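Local coordinates for uncharacterized protein (Chondromyces crocatus, PDB 6I86) that is of unknown function but belongs to the crocagin biosynthetic gene cluster and probably takes part in making this ribosomally derived, modified peptide, at residues Ser15-Phe20 against Leu51-Val56; Arg65-Ser70 against Asp147-Leu152; Val82-Ser87 against Val119-Ser124. All coordinates share one frame; numbering follows the deposited sequence. Where two conformers were deposited one is given.

In the fold
Each contact pairs strands within one sheet; the two sheets meet where Leu54, Val52, Phe20 and Val56 of interaction 1 pack on interactions 2 and 3. Interaction 1 lies in the antiparallel sheet, interactions 2 and 3 in the five-stranded mixed sheet, their centres about 9 Å apart. Neighbouring strands 148-154 and 115-123 join them: Thr151 O lies 2.8 Å from Leu120 N, a probable hydrogen bond. Along the chain, interaction 3 nests inside the loop of interaction 2. Leu54 CD2 is 3.5 Å from Ile150 CD1 and packs on Arg121 and Trp123. Glycerol, probably from the crystallisation liquor, lies about 4 Å from the Gln55 side chain and is hydrogen-bonded to Arg121 NH2; no active site is established.

Interaction 1. Residues Ser15-Phe20 against Leu51-Val56; sequences STWILF and LVLLQV
Leu53 presses both of its methyls onto one face of the Trp17 indole. With CG of Leu53 trans to its backbone N (chi1 -169°), the fork is carried over the ring. CD1 of Leu53 stands 3.8 Å from the centroid of the six-membered ring, only 11° off its normal, whereas CD2 meets the pyrrole part, 3.7 Å from Trp17 CD1. The isobutyl fork thus spans the width of the ring system. At the rim of the indole, Trp17 NE1 donates to Gln55 OE1 over 3.0 Å, with the amide and ring planes 21° apart, which should limit rotation of the indole. Next along this face, Leu19 lies beside Leu53, pointing the same way, and its CD2 settles into the notch between Leu53 CG and Leu51 CD1, 4.0 Å from each. The other face carries Ile18, Phe20, Val52 and Leu54. Ile18 and Leu54 meet at their CB atoms, and the Leu54 branch ending in CD1 rises over the Phe20 ring, nearer its rim than its centre, 3.8 Å from Phe20 CE1. Beyond the strand pairing, Val56 CG2 abuts the backbone of Ser15. Five backbone hydrogen bonds fix the register. Helix 38-47 packs on the Trp17 and Leu51 side, and strand 115-123 on Val52 and Leu54. This is a regular antiparallel strand pair at the margin of a four-stranded sheet, sandwiched between a helix and the mixed sheet.

Interaction 2. Residues Arg65-Ser70 against Asp147-Leu152; sequences RCILRS and DGIITL
Ile67 offers both its backbone N-H and its carbonyl to the strand of Thr151, as expected for a parallel pair in which one residue bonds to those before and after its counterpart. Its N donates to Ile150 O and its O accepts from Leu152 N, each over 2.8 Å. The same pattern begins at Arg65, whose N reaches Gly148 O in a longer bond of 3.1 Å and whose O takes the Ile150 N-H. It closes with Arg69 N, which approaches Leu152 O almost straight down the carbonyl. Several of these oxygens are visited twice: Ile150 O also faces the CA of Cys66, and Arg65 O the CA of Ile149, the latter pair 3.2 Å apart. The intervening Cys66 and Leu68 turn their backbone groups the other way, toward strand 4-14.

On the face bearing Ile149 and Thr151, the side-chain polar groups are also provided for. A water accepts from Arg69 NH2 at 2.9 Å and is hydrogen-bonded to Thr151 OG1 at 2.8 Å, linking the two strands. It lies at the edge of the guanidinium, near its plane, while Ile67 CG2 backs one face of that group and Ala2 O receives its NH1. With Thr151 CG2 anti to the backbone N (OG1 chi1 -55°), the methyl packs 3.8 Å from Arg69 CB. Ile67 CD1 leans on Ile149 CG2, and Arg65 is paired by a salt bridge to Glu9.

Both strands lie inside the five-stranded mixed sheet: strand 4-14 is the outer neighbour of 60-69, and strand 115-123 flanks 148-154, with its Val119 touching Ile150 and Leu152.

Interaction 3. Residues Val82-Ser87 against Val119-Ser124; sequences VSELVS and VLREWS
Val82 and Trp123 open a run of antiparallel backbone hydrogen bonds, each using both N-H and C=O, that continues through Glu84 with Arg121 and ends at Val86 with Val119. Val86 N binds Val119 O, but the returning Val119 N stands 49° out of the Val86 carbonyl plane.

The charged pair is Glu84 and Arg121. Glu84 CG lies between its backbone N and carbonyl carbon (chi1 78°), letting the extended chain reach the guanidinium edge, the carboxylate and guanidinium planes 72° apart. With OE2 modelled 2.4 Å from Arg121 NE, the pairing is a salt bridge of doubtful exact geometry. Arg121 NH2 lies 3.6 Å from Val82 CG2 and is hydrogen-bonded to a glycerol, probably from the crystallisation liquor. Replacing Arg121 by an alanine would probably leave Glu84 without its charged mate and Val82 CG2 without its neighbour.

Val82 CG1 packs on Trp123 CB at 3.6 Å and Val86 CG2 on Val119 CB at 3.8 Å. Leu85 and Leu120 meet through their CD1 methyls. A water donates to Glu122 OE1, also hydrogen-bonded by Met77 N, and holds Ser83 OG weakly.

Strand 82-90 is outermost in the mixed sheet; 115-123 lies between it and 148-154, its Val119 and Arg121 facing strand 51-55.

Interaction 1. Residues Ser15-Phe20 against Leu51-Val56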
# COMPACT_ATOMS: atom_id res chain seq x y z
N SER A 15 7.94 3.56 9.77
CA SER A 15 7.76 4.48 10.88
C SER A 15 6.69 5.53 10.64
O SER A 15 6.11 6.03 11.60
CB SER A 15 9.09 5.17 11.22
OG SER A 15 9.53 5.99 10.14
N THR A 16 6.41 5.88 9.38
CA THR A 16 5.41 6.89 9.08
C THR A 16 4.56 6.50 7.87
O THR A 16 3.34 6.32 8.00
CB THR A 16 6.07 8.25 8.83
OG1 THR A 16 7.14 8.11 7.90
CG2 THR A 16 6.60 8.85 10.12
N TRP A 17 5.18 6.38 6.70
CA TRP A 17 4.45 6.21 5.45
C TRP A 17 4.88 4.95 4.71
O TRP A 17 6.08 4.73 4.49
CB TRP A 17 4.64 7.42 4.53
CG TRP A 17 3.98 8.67 5.01
CD1 TRP A 17 3.11 8.80 6.05
CD2 TRP A 17 4.12 9.97 4.44
NE1 TRP A 17 2.70 10.11 6.17
CE2 TRP A 17 3.31 10.85 5.19
CE3 TRP A 17 4.86 10.49 3.37
CZ2 TRP A 17 3.22 12.21 4.90
CZ3 TRP A 17 4.76 11.84 3.08
CH2 TRP A 17 3.95 12.68 3.85
N ILE A 18 3.91 4.13 4.32
CA ILE A 18 4.08 3.09 3.32
C ILE A 18 3.48 3.62 2.02
O ILE A 18 2.36 4.15 2.02
CB ILE A 18 3.42 1.77 3.74
CG1 ILE A 18 4.01 1.28 5.06
CG2 ILE A 18 3.59 0.72 2.66
CD1 ILE A 18 3.16 0.25 5.78
N LEU A 19 4.22 3.49 0.92
CA LEU A 19 3.85 4.11 -0.35
C LEU A 19 3.67 3.04 -1.42
O LEU A 19 4.53 2.18 -1.60
CB LEU A 19 4.90 5.13 -0.78
CG LEU A 19 5.24 6.21 0.24
CD1 LEU A 19 6.49 6.97 -0.18
CD2 LEU A 19 4.07 7.17 0.43
N PHE A 20 2.54 3.11 -2.13
CA PHE A 20 2.22 2.20 -3.22
C PHE A 20 2.20 2.98 -4.52
O PHE A 20 1.62 4.06 -4.59
CB PHE A 20 0.86 1.53 -3.01
CG PHE A 20 0.88 0.37 -2.06
CD1 PHE A 20 1.78 0.33 -1.01
CD2 PHE A 20 -0.00 -0.68 -2.23
CE1 PHE A 20 1.79 -0.75 -0.14
CE2 PHE A 20 0.01 -1.74 -1.36
CZ PHE A 20 0.91 -1.78 -0.32
N LEU A 51 0.26 7.67 -6.60
CA LEU A 51 0.62 6.83 -5.47
C LEU A 51 -0.50 6.85 -4.44
O LEU A 51 -1.31 7.78 -4.37
CB LEU A 51 1.96 7.27 -4.82
CG LEU A 51 2.14 8.49 -3.90
CD1 LEU A 51 1.62 8.26 -2.48
CD2 LEU A 51 3.62 8.84 -3.85
N VAL A 52 -0.55 5.78 -3.65
CA VAL A 52 -1.46 5.64 -2.52
C VAL A 52 -0.62 5.60 -1.25
O VAL A 52 0.43 4.94 -1.21
CB VAL A 52 -2.34 4.39 -2.66
CG1 VAL A 52 -3.03 4.05 -1.34
CG2 VAL A 52 -3.38 4.58 -3.76
N LEU A 53 -1.07 6.31 -0.22
CA LEU A 53 -0.28 6.54 0.99
C LEU A 53 -0.92 5.81 2.16
O LEU A 53 -2.09 6.02 2.47
CB LEU A 53 -0.16 8.05 1.27
CG LEU A 53 0.82 8.56 2.33
CD1 LEU A 53 1.29 9.96 1.96
CD2 LEU A 53 0.20 8.56 3.72
N LEU A 54 -0.13 4.95 2.82
CA LEU A 54 -0.56 4.21 4.00
C LEU A 54 0.20 4.75 5.21
O LEU A 54 1.39 4.45 5.39
CB LEU A 54 -0.31 2.72 3.83
CG LEU A 54 -1.28 1.93 2.96
CD1 LEU A 54 -0.63 0.65 2.47
CD2 LEU A 54 -2.52 1.60 3.77
N GLN A 55 -0.48 5.52 6.05
CA GLN A 55 0.12 6.10 7.24
C GLN A 55 0.02 5.13 8.41
O GLN A 55 -1.00 4.47 8.61
CB GLN A 55 -0.55 7.43 7.60
CG GLN A 55 -0.05 8.05 8.90
CD GLN A 55 -0.09 9.56 8.88
OE1 GLN A 55 0.26 10.19 7.88
NE2 GLN A 55 -0.51 10.16 9.99
N VAL A 56 1.10 5.05 9.19
CA VAL A 56 1.11 4.32 10.44
C VAL A 56 1.38 5.32 11.56
O VAL A 56 1.95 6.39 11.34
CB VAL A 56 2.14 3.17 10.48
CG1 VAL A 56 1.85 2.18 9.36
CG2 VAL A 56 3.55 3.72 10.37

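Interaction 2. Residues Arg65-Ser70 against Asp147-Leu152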
# COMPACT_ATOMS: atom_id res chain seq x y z
N ARG A 65 -2.25 -6.76 2.96
CA ARG A 65 -2.80 -7.59 1.90
C ARG A 65 -3.32 -6.69 0.78
O ARG A 65 -4.05 -5.73 1.05
CB ARG A 65 -3.92 -8.48 2.42
CG ARG A 65 -4.59 -9.33 1.35
CD ARG A 65 -5.65 -10.23 1.95
NE ARG A 65 -5.11 -11.11 2.99
CZ ARG A 65 -5.82 -11.61 3.99
NH1 ARG A 65 -7.11 -11.33 4.09
NH2 ARG A 65 -5.24 -12.40 4.89
N CYS A 66 -2.91 -6.98 -0.45
CA CYS A 66 -3.37 -6.24 -1.62
C CYS A 66 -4.17 -7.17 -2.51
O CYS A 66 -3.75 -8.30 -2.79
CB CYS A 66 -2.19 -5.65 -2.40
SG CYS A 66 -2.68 -4.53 -3.72
N ILE A 67 -5.34 -6.70 -2.95
CA ILE A 67 -6.27 -7.51 -3.73
C ILE A 67 -6.67 -6.73 -4.97
O ILE A 67 -7.09 -5.57 -4.88
CB ILE A 67 -7.52 -7.88 -2.91
CG1 ILE A 67 -7.13 -8.65 -1.64
CG2 ILE A 67 -8.51 -8.67 -3.75
CD1 ILE A 67 -8.23 -8.72 -0.62
N LEU A 68 -6.54 -7.37 -6.13
CA LEU A 68 -7.24 -6.93 -7.33
C LEU A 68 -8.59 -7.64 -7.35
O LEU A 68 -8.64 -8.88 -7.33
CB LEU A 68 -6.45 -7.24 -8.59
CG LEU A 68 -7.19 -6.97 -9.90
CD1 LEU A 68 -7.38 -5.48 -10.13
CD2 LEU A 68 -6.48 -7.61 -11.08
N ARG A 69 -9.67 -6.87 -7.36
CA ARG A 69 -11.02 -7.41 -7.27
C ARG A 69 -11.83 -6.89 -8.46
O ARG A 69 -11.52 -5.84 -9.03
CB ARG A 69 -11.68 -7.02 -5.94
CG ARG A 69 -12.76 -7.99 -5.47
CD ARG A 69 -13.39 -7.53 -4.15
NE ARG A 69 -12.58 -7.85 -2.98
CZ ARG A 69 -12.40 -9.08 -2.49
NH1 ARG A 69 -12.98 -10.13 -3.06
NH2 ARG A 69 -11.64 -9.26 -1.41
N SER A 70 -12.85 -7.65 -8.84
CA SER A 70 -13.66 -7.26 -9.99
C SER A 70 -14.53 -6.05 -9.70
O SER A 70 -14.95 -5.37 -10.64
CB SER A 70 -14.54 -8.43 -10.45
OG SER A 70 -15.58 -8.67 -9.52
N ASP A 147 -2.66 -5.93 8.94
CA ASP A 147 -2.95 -4.64 9.55
C ASP A 147 -3.80 -3.77 8.63
O ASP A 147 -4.54 -2.90 9.10
CB ASP A 147 -1.64 -3.92 9.91
CG ASP A 147 -0.77 -4.74 10.83
OD1 ASP A 147 -1.01 -4.72 12.06
OD2 ASP A 147 0.15 -5.42 10.34
N GLY A 148 -3.71 -4.00 7.32
CA GLY A 148 -4.53 -3.28 6.37
C GLY A 148 -4.73 -4.10 5.11
O GLY A 148 -3.98 -5.03 4.82
N ILE A 149 -5.78 -3.74 4.37
CA ILE A 149 -6.10 -4.39 3.10
C ILE A 149 -6.30 -3.30 2.05
O ILE A 149 -7.12 -2.39 2.25
CB ILE A 149 -7.34 -5.29 3.20
CG1 ILE A 149 -7.15 -6.36 4.28
CG2 ILE A 149 -7.63 -5.95 1.86
CD1 ILE A 149 -8.33 -7.30 4.42
N ILE A 150 -5.57 -3.39 0.95
CA ILE A 150 -5.67 -2.45 -0.16
C ILE A 150 -6.34 -3.18 -1.32
O ILE A 150 -5.79 -4.16 -1.84
CB ILE A 150 -4.29 -1.91 -0.58
CG1 ILE A 150 -3.54 -1.40 0.65
CG2 ILE A 150 -4.46 -0.79 -1.60
CD1 ILE A 150 -4.32 -0.39 1.45
N THR A 151 -7.51 -2.71 -1.73
CA THR A 151 -8.28 -3.36 -2.77
C THR A 151 -8.39 -2.45 -3.98
O THR A 151 -8.77 -1.28 -3.86
CB THR A 151 -9.68 -3.74 -2.28
OG1 THR A 151 -9.57 -4.54 -1.10
CG2 THR A 151 -10.41 -4.54 -3.35
N LEU A 152 -8.05 -2.98 -5.15
CA LEU A 152 -8.15 -2.27 -6.41
C LEU A 152 -9.27 -2.88 -7.25
O LEU A 152 -9.47 -4.09 -7.24
CB LEU A 152 -6.83 -2.34 -7.19
CG LEU A 152 -5.64 -1.45 -6.85
CD1 LEU A 152 -5.13 -1.68 -5.43
CD2 LEU A 152 -4.52 -1.67 -7.86
O HOH W 1 -11.38 -6.52 -0.48

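Interaction 3. Residues Val82-Ser87 against Val119-Ser124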
# COMPACT_ATOMS: atom_id res chain seq x y z
N VAL A 82 -10.76 2.38 9.87
CA VAL A 82 -10.83 3.46 8.90
C VAL A 82 -10.92 2.85 7.51
O VAL A 82 -10.38 1.76 7.25
CB VAL A 82 -9.62 4.42 9.03
CG1 VAL A 82 -8.32 3.71 8.70
CG2 VAL A 82 -9.81 5.66 8.17
N SER A 83 -11.62 3.54 6.62
CA SER A 83 -11.82 3.10 5.25
C SER A 83 -11.87 4.35 4.37
O SER A 83 -12.67 5.25 4.62
CB SER A 83 -13.11 2.29 5.11
OG SER A 83 -13.43 2.03 3.75
N GLU A 84 -11.00 4.41 3.37
CA GLU A 84 -11.00 5.57 2.48
C GLU A 84 -10.92 5.10 1.03
O GLU A 84 -10.13 4.22 0.70
CB GLU A 84 -9.85 6.54 2.81
CG GLU A 84 -8.47 6.15 2.34
CD GLU A 84 -7.46 7.23 2.65
OE1 GLU A 84 -7.77 8.42 2.41
OE2 GLU A 84 -6.35 6.90 3.12
N LEU A 85 -11.76 5.69 0.20
CA LEU A 85 -11.81 5.38 -1.22
C LEU A 85 -10.94 6.38 -1.97
O LEU A 85 -11.23 7.58 -1.97
CB LEU A 85 -13.26 5.44 -1.72
CG LEU A 85 -13.61 4.72 -3.03
CD1 LEU A 85 -13.30 3.24 -2.93
CD2 LEU A 85 -15.08 4.94 -3.38
N VAL A 86 -9.87 5.89 -2.59
CA VAL A 86 -9.03 6.73 -3.43
C VAL A 86 -8.88 6.05 -4.79
O VAL A 86 -9.74 5.27 -5.20
CB VAL A 86 -7.65 6.99 -2.78
CG1 VAL A 86 -7.81 7.90 -1.57
CG2 VAL A 86 -6.99 5.68 -2.39
N SER A 87 -7.79 6.35 -5.49
CA SER A 87 -7.57 5.79 -6.81
C SER A 87 -6.07 5.76 -7.08
O SER A 87 -5.28 6.40 -6.38
CB SER A 87 -8.31 6.58 -7.89
OG SER A 87 -7.87 7.93 -7.92
N VAL A 119 -9.38 2.52 -5.53
CA VAL A 119 -8.58 1.92 -4.48
C VAL A 119 -9.29 2.12 -3.15
O VAL A 119 -9.62 3.26 -2.79
CB VAL A 119 -7.16 2.52 -4.42
CG1 VAL A 119 -6.40 1.97 -3.21
CG2 VAL A 119 -6.41 2.21 -5.70
N LEU A 120 -9.52 1.03 -2.43
CA LEU A 120 -10.04 1.09 -1.08
C LEU A 120 -8.91 0.79 -0.11
O LEU A 120 -8.32 -0.30 -0.15
CB LEU A 120 -11.19 0.11 -0.88
CG LEU A 120 -11.86 0.16 0.49
CD1 LEU A 120 -12.60 1.48 0.66
CD2 LEU A 120 -12.81 -1.01 0.68
N ARG A 121 -8.59 1.76 0.74
CA ARG A 121 -7.66 1.54 1.84
C ARG A 121 -8.46 1.24 3.10
O ARG A 121 -9.17 2.11 3.61
CB ARG A 121 -6.77 2.76 2.08
CG ARG A 121 -5.97 2.66 3.37
CD ARG A 121 -5.20 3.93 3.68
NE ARG A 121 -5.98 4.91 4.41
CZ ARG A 121 -5.94 5.04 5.73
NH1 ARG A 121 -5.17 4.25 6.45
NH2 ARG A 121 -6.68 5.97 6.34
N GLU A 122 -8.35 0.01 3.59
CA GLU A 122 -8.92 -0.40 4.86
C GLU A 122 -7.78 -0.64 5.84
O GLU A 122 -6.82 -1.35 5.51
CB GLU A 122 -9.77 -1.66 4.71
CG GLU A 122 -10.98 -1.48 3.82
CD GLU A 122 -11.76 -2.75 3.64
OE1 GLU A 122 -12.87 -2.86 4.20
OE2 GLU A 122 -11.27 -3.66 2.92
N TRP A 123 -7.87 -0.04 7.02
CA TRP A 123 -6.80 -0.16 8.00
C TRP A 123 -7.38 -0.36 9.39
O TRP A 123 -8.40 0.23 9.74
CB TRP A 123 -5.90 1.08 7.98
CG TRP A 123 -4.60 0.87 8.67
CD1 TRP A 123 -4.29 1.14 9.97
CD2 TRP A 123 -3.41 0.31 8.09
NE1 TRP A 123 -2.99 0.81 10.23
CE2 TRP A 123 -2.43 0.29 9.09
CE3 TRP A 123 -3.09 -0.16 6.81
CZ2 TRP A 123 -1.14 -0.19 8.86
CZ3 TRP A 123 -1.82 -0.64 6.59
CH2 TRP A 123 -0.85 -0.65 7.60
N SER A 124 -6.72 -1.21 10.17
CA SER A 124 -7.09 -1.47 11.56
C SER A 124 -5.99 -0.88 12.44
O SER A 124 -4.89 -1.44 12.53
CB SER A 124 -7.26 -2.97 11.81
OG SER A 124 -7.51 -3.22 13.18
O HOH W 2 -14.30 -0.83 4.87